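Local coordinates for protein cellobiose 2-epimerase (Caldibacillus thermoamylovorans, PDB 5ZHB) that catalyses the reversible 2-epimerisation of cellobiose, turning the glucose at its reducing end into mannose, at residues R64-E69 and F380-I385; D107-Y112 and R162-Q167. All coordinates share one frame; numbering follows the deposited sequence. Where two conformers were deposited one is given.

Contact 1: R64-E69 and F380-I385; sequences RVLKKE and FCLEFI
In the (alpha/alpha)6 barrel of this epimerase family, the C-terminal end of helix 49-66 meets the last helix of the chain, 375-387, and V65 and L66 pack there against L382 and I385. The contact is wholly apolar and made by branched aliphatic side chains, whose methyl groups can fill the gap between two helices without any polar atom to satisfy. V65 lies at its middle, pointing at the other helix. Its CG1, anti to the backbone N (chi1 170°), reaches CG2 of I385 at 3.6 Å, and the two beta-branched residues meet here methyl to methyl. The same valine rests its CB on CD2 of L382 at 3.9 Å, and its CG1 also lies close to that methyl. L382 starts off to the side of the facing helix and comes back through its branch: chi1 (-67°) sets CG beside the backbone N, and chi2, which extends CD1, turns the other methyl, CD2, toward the valine. L66 works in the same way, its CD1 4.1 Å from CD2 of L382 and its CD2 4.3 Å from CD1 of I385, a looser fit than that of V65.

In the barrel this contact lays the closing helix, 375-387, against the second helix of the chain. Helix 2-21 covers the neighbouring side, its L12 touching both L66 and L382. Helix 49-66 ends at the contact, with L66 its last residue; K67 then takes a positive phi (75°) before helix 69-86 begins. Nearby, R64 reaches past the apolar patch to salt bridges with E123 and with E386 of the last helix, its long, charged chain suiting the partly exposed border.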
ATOM      1  N   ARG A  64       8.172 -15.033  -5.190  1.00 32.28           N
ATOM      2  CA  ARG A  64       9.068 -14.529  -6.229  1.00 30.57           C
ATOM      3  C   ARG A  64      10.496 -14.394  -5.711  1.00 34.29           C
ATOM      4  O   ARG A  64      11.453 -14.756  -6.391  1.00 35.25           O
ATOM      5  CB  ARG A  64       8.627 -13.149  -6.727  1.00 28.30           C
ATOM      6  CG  ARG A  64       9.455 -12.631  -7.896  1.00 32.93           C
ATOM      7  CD  ARG A  64       8.912 -11.412  -8.603  1.00 32.20           C
ATOM      8  NE  ARG A  64       8.456 -10.352  -7.706  1.00 35.04           N
ATOM      9  CZ  ARG A  64       9.230  -9.538  -6.994  1.00 38.48           C
ATOM     10  NH1 ARG A  64      10.514  -9.450  -7.237  1.00 39.56           N
ATOM     11  NH2 ARG A  64       8.698  -8.781  -6.056  1.00 39.80           N
ATOM     12  N   VAL A  65      10.628 -13.851  -4.501  1.00 29.81           N
ATOM     13  CA  VAL A  65      11.914 -13.475  -3.961  1.00 30.75           C
ATOM     14  C   VAL A  65      12.522 -14.663  -3.237  1.00 32.95           C
ATOM     15  O   VAL A  65      13.722 -14.891  -3.366  1.00 31.53           O
ATOM     16  CB  VAL A  65      11.795 -12.277  -3.006  1.00 31.62           C
ATOM     17  CG1 VAL A  65      13.097 -12.030  -2.249  1.00 32.31           C
ATOM     18  CG2 VAL A  65      11.335 -11.017  -3.740  1.00 28.53           C
ATOM     19  N   LEU A  66      11.709 -15.401  -2.464  1.00 29.99           N
ATOM     20  CA  LEU A  66      12.261 -16.407  -1.571  1.00 34.89           C
ATOM     21  C   LEU A  66      12.024 -17.834  -2.059  1.00 39.65           C
ATOM     22  O   LEU A  66      12.673 -18.729  -1.537  1.00 37.58           O
ATOM     23  CB  LEU A  66      11.683 -16.239  -0.177  1.00 36.01           C
ATOM     24  CG  LEU A  66      11.990 -14.901   0.494  1.00 35.18           C
ATOM     25  CD1 LEU A  66      11.158 -14.769   1.754  1.00 35.44           C
ATOM     26  CD2 LEU A  66      13.479 -14.743   0.779  1.00 36.68           C
ATOM     27  N   LYS A  67      11.017 -18.047  -2.924  1.00 38.72           N
ATOM     28  CA  LYS A  67      10.889 -19.244  -3.746  1.00 44.35           C
ATOM     29  C   LYS A  67      10.422 -20.467  -2.955  1.00 45.98           C
ATOM     30  O   LYS A  67      10.427 -21.559  -3.504  1.00 47.02           O
ATOM     31  CB  LYS A  67      12.183 -19.561  -4.505  1.00 45.64           C
ATOM     32  CG  LYS A  67      12.637 -18.467  -5.463  1.00 49.85           C
ATOM     33  CD  LYS A  67      14.021 -18.722  -6.041  1.00 54.45           C
ATOM     34  CE  LYS A  67      14.860 -17.494  -6.207  1.00 56.72           C
ATOM     35  NZ  LYS A  67      14.595 -16.832  -7.485  1.00 61.47           N
ATOM     36  N   LYS A  68       9.975 -20.299  -1.705  1.00 41.80           N
ATOM     37  CA  LYS A  68       9.434 -21.412  -0.945  1.00 40.98           C
ATOM     38  C   LYS A  68       8.035 -21.734  -1.452  1.00 42.53           C
ATOM     39  O   LYS A  68       7.215 -20.829  -1.575  1.00 37.58           O
ATOM     40  CB  LYS A  68       9.335 -21.070   0.541  1.00 45.93           C
ATOM     41  CG  LYS A  68      10.624 -21.044   1.341  1.00 53.83           C
ATOM     42  CD  LYS A  68      10.355 -21.155   2.844  1.00 61.80           C
ATOM     43  CE  LYS A  68      11.540 -21.575   3.661  1.00 63.82           C
ATOM     44  NZ  LYS A  68      12.654 -20.652   3.429  1.00 66.16           N
ATOM     45  N   GLU A  69       7.743 -23.022  -1.684  1.00 42.22           N
ATOM     46  CA  GLU A  69       6.517 -23.425  -2.359  1.00 41.23           C
ATOM     47  C   GLU A  69       5.293 -23.179  -1.470  1.00 36.41           C
ATOM     48  O   GLU A  69       4.200 -22.967  -1.979  1.00 35.41           O
ATOM     49  CB  GLU A  69       6.603 -24.892  -2.797  1.00 48.42           C
ATOM     50  CG  GLU A  69       5.799 -25.220  -4.057  1.00 52.90           C
ATOM     51  CD  GLU A  69       6.326 -24.722  -5.409  1.00 59.83           C
ATOM     52  OE1 GLU A  69       7.386 -24.046  -5.512  1.00 55.29           O
ATOM     53  OE2 GLU A  69       5.650 -25.052  -6.416  1.00 67.85           O
ATOM     54  N   PHE A 380       8.293  -4.413   2.856  1.00 18.64           N
ATOM     55  CA  PHE A 380       9.494  -3.813   3.397  1.00 21.09           C
ATOM     56  C   PHE A 380      10.626  -4.847   3.486  1.00 23.68           C
ATOM     57  O   PHE A 380      11.735  -4.573   3.017  1.00 20.83           O
ATOM     58  CB  PHE A 380       9.183  -3.088   4.710  1.00 23.18           C
ATOM     59  CG  PHE A 380      10.209  -3.288   5.811  1.00 24.64           C
ATOM     60  CD1 PHE A 380      11.457  -2.669   5.753  1.00 25.41           C
ATOM     61  CD2 PHE A 380       9.913  -4.089   6.907  1.00 23.37           C
ATOM     62  CE1 PHE A 380      12.366  -2.830   6.786  1.00 25.54           C
ATOM     63  CE2 PHE A 380      10.824  -4.252   7.933  1.00 25.96           C
ATOM     64  CZ  PHE A 380      12.059  -3.644   7.858  1.00 27.56           C
ATOM     65  N   CYS A 381      10.367  -6.002   4.115  1.00 21.56           N
ATOM     66  CA  CYS A 381      11.387  -7.027   4.254  1.00 22.79           C
ATOM     67  C   CYS A 381      11.885  -7.449   2.872  1.00 23.17           C
ATOM     68  O   CYS A 381      13.088  -7.527   2.653  1.00 24.28           O
ATOM     69  CB  CYS A 381      10.847  -8.235   5.016  1.00 21.44           C
ATOM     70  SG  CYS A 381      10.416  -7.881   6.729  1.00 24.04           S
ATOM     71  N   LEU A 382      10.969  -7.671   1.931  1.00 21.63           N
ATOM     72  CA  LEU A 382      11.304  -8.136   0.582  1.00 24.36           C
ATOM     73  C   LEU A 382      12.094  -7.115  -0.235  1.00 25.04           C
ATOM     74  O   LEU A 382      12.996  -7.478  -1.006  1.00 26.03           O
ATOM     75  CB  LEU A 382      10.025  -8.540  -0.133  1.00 23.34           C
ATOM     76  CG  LEU A 382       9.316  -9.769   0.457  1.00 24.98           C
ATOM     77  CD1 LEU A 382       7.970  -9.936  -0.194  1.00 26.67           C
ATOM     78  CD2 LEU A 382      10.150 -11.026   0.301  1.00 26.52           C
ATOM     79  N   GLU A 383      11.786  -5.831  -0.054  1.00 25.79           N
ATOM     80  CA  GLU A 383      12.502  -4.793  -0.780  1.00 23.19           C
ATOM     81  C   GLU A 383      13.981  -4.799  -0.390  1.00 25.23           C
ATOM     82  O   GLU A 383      14.849  -4.671  -1.256  1.00 25.89           O
ATOM     83  CB  GLU A 383      11.844  -3.453  -0.472  1.00 23.58           C
ATOM     84  CG  GLU A 383      10.657  -3.117  -1.370  1.00 24.24           C
ATOM     85  CD  GLU A 383      11.065  -2.834  -2.803  1.00 25.32           C
ATOM     86  OE1 GLU A 383      12.053  -2.095  -3.008  1.00 24.50           O
ATOM     87  OE2 GLU A 383      10.376  -3.331  -3.703  1.00 25.58           O
ATOM     88  N   PHE A 384      14.264  -4.851   0.911  1.00 25.37           N
ATOM     89  CA  PHE A 384      15.643  -4.911   1.387  1.00 25.20           C
ATOM     90  C   PHE A 384      16.337  -6.193   0.938  1.00 28.07           C
ATOM     91  O   PHE A 384      17.470  -6.165   0.474  1.00 26.75           O
ATOM     92  CB  PHE A 384      15.697  -4.835   2.901  1.00 22.30           C
ATOM     93  CG  PHE A 384      15.678  -3.402   3.395  1.00 23.66           C
ATOM     94  CD1 PHE A 384      16.865  -2.697   3.556  1.00 23.38           C
ATOM     95  CD2 PHE A 384      14.483  -2.759   3.680  1.00 22.87           C
ATOM     96  CE1 PHE A 384      16.848  -1.402   4.082  1.00 25.69           C
ATOM     97  CE2 PHE A 384      14.468  -1.443   4.123  1.00 22.76           C
ATOM     98  CZ  PHE A 384      15.645  -0.771   4.336  1.00 25.16           C
ATOM     99  N   ILE A 385      15.660  -7.329   1.063  1.00 27.76           N
ATOM    100  CA  ILE A 385      16.243  -8.568   0.573  1.00 29.44           C
ATOM    101  C   ILE A 385      16.701  -8.427  -0.886  1.00 31.56           C
ATOM    102  O   ILE A 385      17.811  -8.835  -1.258  1.00 30.38           O
ATOM    103  CB  ILE A 385      15.248  -9.724   0.776  1.00 29.15           C
ATOM    104  CG1 ILE A 385      15.083 -10.067   2.268  1.00 30.14           C
ATOM    105  CG2 ILE A 385      15.696 -10.935  -0.049  1.00 31.74           C
ATOM    106  CD1 ILE A 385      13.832 -10.875   2.615  1.00 30.12           C
TER

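Contact 2: D107-Y112 and R162-Q167; sequences DRKHVY and RKWEEQ
The ammonium group of K109 is gripped from several sides: NZ donates to the backbone O of R162 at 2.8 Å, forms a salt bridge with D88 and bonds the carbonyl O of K92. The bond to R162 O lies in the carbonyl plane on a lone pair, with a C=O...N angle of 138°. Bends at chi2 and chi4 curl the lysine chain so that its methylenes run over W164 while its nitrogen comes down on R162 O. K109 CB sits over the six-membered ring of W164, 3.7 Å from the centroid and 9° off the ring normal, a CH-pi contact. Lysine suits this place because it joins an apolar stem, which the indole covers, to a cation; the indole NE1 in turn bonds K92 O, one of the acceptors used by NZ.

Beside them D107 and R162 lie across each other. The carboxylate does not reach the guanidinium, and OD2 of D107 instead rests 3.5 Å from CD of R162, whose extended chain carries NE on to D88. A water ties the pair together, giving a proton to D107 OD1 at 2.6 Å and accepting from R162 N at 2.9 Å. These links join strand 106-110 to the loop that follows its antiparallel neighbour, strand 155-160.

D88 is shared by K109 and R162, and its one negative charge probably eases the proximity of the two cations and favours the protonated form of K109 in its buried setting.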
ATOM      1  N   ASP A 107     -20.882  -3.642  -1.484  1.00 21.97           N
ATOM      2  CA  ASP A 107     -20.739  -3.915  -2.898  1.00 22.73           C
ATOM      3  C   ASP A 107     -20.353  -2.662  -3.690  1.00 22.82           C
ATOM      4  O   ASP A 107     -20.400  -2.685  -4.925  1.00 21.67           O
ATOM      5  CB  ASP A 107     -22.010  -4.543  -3.445  1.00 23.80           C
ATOM      6  CG  ASP A 107     -23.252  -3.666  -3.403  1.00 24.69           C
ATOM      7  OD1 ASP A 107     -23.164  -2.498  -2.998  1.00 22.98           O
ATOM      8  OD2 ASP A 107     -24.313  -4.183  -3.769  1.00 24.50           O
ATOM      9  N   ARG A 108     -19.983  -1.581  -2.991  0.50 23.74           N
ATOM     10  CA  ARG A 108     -19.437  -0.406  -3.653  0.50 23.43           C
ATOM     11  C   ARG A 108     -18.164  -0.742  -4.443  0.50 22.57           C
ATOM     12  O   ARG A 108     -17.420  -1.671  -4.137  0.50 20.33           O
ATOM     13  CB  ARG A 108     -19.184   0.701  -2.632  0.50 25.39           C
ATOM     14  CG  ARG A 108     -20.485   1.327  -2.166  0.50 28.04           C
ATOM     15  CD  ARG A 108     -20.231   2.430  -1.181  0.50 32.02           C
ATOM     16  NE  ARG A 108     -19.385   1.922  -0.094  0.50 35.76           N
ATOM     17  CZ  ARG A 108     -18.965   2.651   0.931  0.50 35.08           C
ATOM     18  NH1 ARG A 108     -19.305   3.923   1.015  0.50 32.26           N
ATOM     19  NH2 ARG A 108     -18.229   2.083   1.865  0.50 35.20           N
ATOM     20  N   LYS A 109     -17.917   0.057  -5.475  1.00 21.45           N
ATOM     21  CA  LYS A 109     -16.796  -0.140  -6.374  1.00 24.72           C
ATOM     22  C   LYS A 109     -15.914   1.106  -6.279  1.00 25.45           C
ATOM     23  O   LYS A 109     -16.330   2.198  -6.679  1.00 20.71           O
ATOM     24  CB  LYS A 109     -17.368  -0.257  -7.787  1.00 24.74           C
ATOM     25  CG  LYS A 109     -18.228  -1.473  -8.036  1.00 26.37           C
ATOM     26  CD  LYS A 109     -17.558  -2.832  -7.984  1.00 24.38           C
ATOM     27  CE  LYS A 109     -18.572  -3.954  -7.992  1.00 25.86           C
ATOM     28  NZ  LYS A 109     -19.293  -4.104  -9.281  1.00 23.00           N
ATOM     29  N   HIS A 110     -14.728   0.942  -5.699  1.00 21.26           N
ATOM     30  CA  HIS A 110     -13.852   2.075  -5.461  1.00 21.03           C
ATOM     31  C   HIS A 110     -12.623   1.888  -6.362  1.00 19.64           C
ATOM     32  O   HIS A 110     -12.091   0.776  -6.446  1.00 20.70           O
ATOM     33  CB  HIS A 110     -13.536   2.147  -3.964  1.00 23.89           C
ATOM     34  CG  HIS A 110     -13.025   3.491  -3.579  1.00 24.58           C
ATOM     35  ND1 HIS A 110     -11.868   4.016  -4.132  1.00 23.75           N
ATOM     36  CD2 HIS A 110     -13.544   4.443  -2.795  1.00 27.50           C
ATOM     37  CE1 HIS A 110     -11.665   5.236  -3.653  1.00 25.30           C
ATOM     38  NE2 HIS A 110     -12.674   5.524  -2.828  1.00 27.10           N
ATOM     39  N   VAL A 111     -12.177   2.973  -7.004  1.00 21.36           N
ATOM     40  CA  VAL A 111     -10.989   2.956  -7.857  1.00 20.97           C
ATOM     41  C   VAL A 111      -9.779   2.438  -7.071  1.00 19.93           C
ATOM     42  O   VAL A 111      -8.975   1.691  -7.594  1.00 22.02           O
ATOM     43  CB  VAL A 111     -10.753   4.358  -8.461  1.00 21.77           C
ATOM     44  CG1 VAL A 111      -9.402   4.454  -9.161  1.00 22.39           C
ATOM     45  CG2 VAL A 111     -11.847   4.772  -9.431  1.00 21.57           C
ATOM     46  N   TYR A 112      -9.675   2.794  -5.785  1.00 22.24           N
ATOM     47  CA  TYR A 112      -8.569   2.382  -4.927  1.00 20.51           C
ATOM     48  C   TYR A 112      -8.517   0.866  -4.853  1.00 20.58           C
ATOM     49  O   TYR A 112      -7.446   0.269  -4.946  1.00 19.39           O
ATOM     50  CB  TYR A 112      -8.781   2.994  -3.546  1.00 20.89           C
ATOM     51  CG  TYR A 112      -7.782   2.679  -2.445  1.00 23.58           C
ATOM     52  CD1 TYR A 112      -6.409   2.695  -2.672  1.00 26.99           C
ATOM     53  CD2 TYR A 112      -8.220   2.487  -1.149  1.00 26.05           C
ATOM     54  CE1 TYR A 112      -5.520   2.459  -1.642  1.00 29.07           C
ATOM     55  CE2 TYR A 112      -7.342   2.250  -0.110  1.00 27.93           C
ATOM     56  CZ  TYR A 112      -5.985   2.230  -0.363  1.00 29.09           C
ATOM     57  OH  TYR A 112      -5.127   2.008   0.678  1.00 32.20           O
ATOM     58  N   ARG A 162     -22.409  -0.383  -6.875  1.00 21.54           N
ATOM     59  CA  ARG A 162     -22.131  -1.653  -7.505  1.00 21.69           C
ATOM     60  C   ARG A 162     -22.161  -1.547  -9.030  1.00 23.75           C
ATOM     61  O   ARG A 162     -21.368  -2.202  -9.707  1.00 26.27           O
ATOM     62  CB  ARG A 162     -23.116  -2.708  -7.004  1.00 23.69           C
ATOM     63  CG  ARG A 162     -22.743  -4.123  -7.435  1.00 26.43           C
ATOM     64  CD  ARG A 162     -23.829  -5.192  -7.134  1.00 25.32           C
ATOM     65  NE  ARG A 162     -23.443  -6.401  -7.847  1.00 28.12           N
ATOM     66  CZ  ARG A 162     -24.187  -7.480  -8.033  1.00 31.32           C
ATOM     67  NH1 ARG A 162     -25.453  -7.496  -7.688  1.00 32.14           N
ATOM     68  NH2 ARG A 162     -23.661  -8.549  -8.580  1.00 29.05           N
ATOM     69  N   LYS A 163     -23.125  -0.795  -9.579  1.00 26.12           N
ATOM     70  CA  LYS A 163     -23.316  -0.742 -11.023  1.00 23.66           C
ATOM     71  C   LYS A 163     -22.526   0.421 -11.637  1.00 27.28           C
ATOM     72  O   LYS A 163     -22.868   0.958 -12.702  1.00 22.32           O
ATOM     73  CB  LYS A 163     -24.820  -0.594 -11.286  1.00 23.20           C
ATOM     74  CG  LYS A 163     -25.702  -1.689 -10.721  1.00 22.33           C
ATOM     75  CD  LYS A 163     -27.202  -1.385 -10.844  1.00 25.32           C
ATOM     76  CE  LYS A 163     -28.030  -2.576 -10.407  1.00 26.32           C
ATOM     77  NZ  LYS A 163     -29.468  -2.318 -10.404  1.00 27.53           N
ATOM     78  N   TRP A 164     -21.448   0.842 -10.960  1.00 29.25           N
ATOM     79  CA  TRP A 164     -20.493   1.768 -11.556  1.00 25.64           C
ATOM     80  C   TRP A 164     -21.095   3.124 -11.834  1.00 27.79           C
ATOM     81  O   TRP A 164     -20.688   3.760 -12.807  1.00 29.67           O
ATOM     82  CB  TRP A 164     -19.905   1.178 -12.845  1.00 26.95           C
ATOM     83  CG  TRP A 164     -18.935   0.094 -12.499  1.00 25.39           C
ATOM     84  CD1 TRP A 164     -19.100  -1.242 -12.640  1.00 25.77           C
ATOM     85  CD2 TRP A 164     -17.651   0.293 -11.872  1.00 25.73           C
ATOM     86  NE1 TRP A 164     -17.999  -1.892 -12.165  1.00 27.99           N
ATOM     87  CE2 TRP A 164     -17.100  -0.983 -11.686  1.00 24.25           C
ATOM     88  CE3 TRP A 164     -16.918   1.415 -11.483  1.00 26.96           C
ATOM     89  CZ2 TRP A 164     -15.842  -1.171 -11.127  1.00 27.41           C
ATOM     90  CZ3 TRP A 164     -15.654   1.235 -10.960  1.00 30.08           C
ATOM     91  CH2 TRP A 164     -15.125  -0.047 -10.804  1.00 27.70           C
ATOM     92  N   GLU A 165     -21.989   3.565 -10.939  1.00 25.95           N
ATOM     93  CA  GLU A 165     -22.601   4.879 -10.984  1.00 25.15           C
ATOM     94  C   GLU A 165     -21.997   5.728  -9.869  1.00 27.32           C
ATOM     95  O   GLU A 165     -22.092   5.398  -8.680  1.00 25.56           O
ATOM     96  CB  GLU A 165     -24.128   4.765 -10.853  1.00 22.98           C
ATOM     97  CG  GLU A 165     -24.708   3.726 -11.802  1.00 22.98           C
ATOM     98  CD  GLU A 165     -26.137   3.246 -11.534  1.00 25.95           C
ATOM     99  OE1 GLU A 165     -26.777   3.632 -10.518  1.00 24.28           O
ATOM    100  OE2 GLU A 165     -26.569   2.381 -12.337  1.00 26.49           O
ATOM    101  N   GLU A 166     -21.354   6.817 -10.287  1.00 28.85           N
ATOM    102  CA  GLU A 166     -20.588   7.675  -9.395  1.00 32.57           C
ATOM    103  C   GLU A 166     -21.438   8.136  -8.215  1.00 35.65           C
ATOM    104  O   GLU A 166     -22.497   8.730  -8.417  1.00 33.22           O
ATOM    105  CB  GLU A 166     -20.070   8.851 -10.230  1.00 34.18           C
ATOM    106  CG  GLU A 166     -18.956   9.611  -9.525  1.00 39.03           C
ATOM    107  CD  GLU A 166     -18.053  10.414 -10.433  1.00 39.43           C
ATOM    108  OE1 GLU A 166     -18.353  10.531 -11.643  1.00 37.36           O
ATOM    109  OE2 GLU A 166     -17.002  10.867  -9.921  1.00 42.19           O
ATOM    110  N   GLN A 167     -20.912   7.868  -7.004  0.50 35.62           N
ATOM    111  CA  GLN A 167     -21.546   8.187  -5.733  0.50 40.35           C
ATOM    112  C   GLN A 167     -20.862   9.414  -5.138  0.50 50.05           C
ATOM    113  O   GLN A 167     -20.042  10.045  -5.803  0.50 52.12           O
ATOM    114  CB  GLN A 167     -21.424   7.034  -4.729  0.50 40.45           C
ATOM    115  CG  GLN A 167     -22.348   5.852  -5.001  0.50 39.81           C
ATOM    116  CD  GLN A 167     -22.509   4.922  -3.820  0.50 36.73           C
ATOM    117  OE1 GLN A 167     -23.609   4.780  -3.277  0.50 43.12           O
ATOM    118  NE2 GLN A 167     -21.432   4.269  -3.410  0.50 32.36           N
TER
HETATM  119  O   HOH W   1     -23.612  -0.219  -4.246  1.00 27.19           O

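In the fold
The two contacts lie on opposite sides of the chain's centre, 34 Å apart between centres and about 15 Å between nearest atoms. Contact 1 joins helix 49-66, early in the chain, to helix 375-387, the last, and so closes a long loop of chain; contact 2 is nested within that loop. One pairs helix with helix, whereas the other fastens a loop to the strand leading into helix 111-128. That helix runs between the two regions: it begins within contact 2, and its E123 forms a salt bridge with R64 of contact 1. Together they illustrate the barrel's division into a helical body and a side bearing short sheets and long connecting loops.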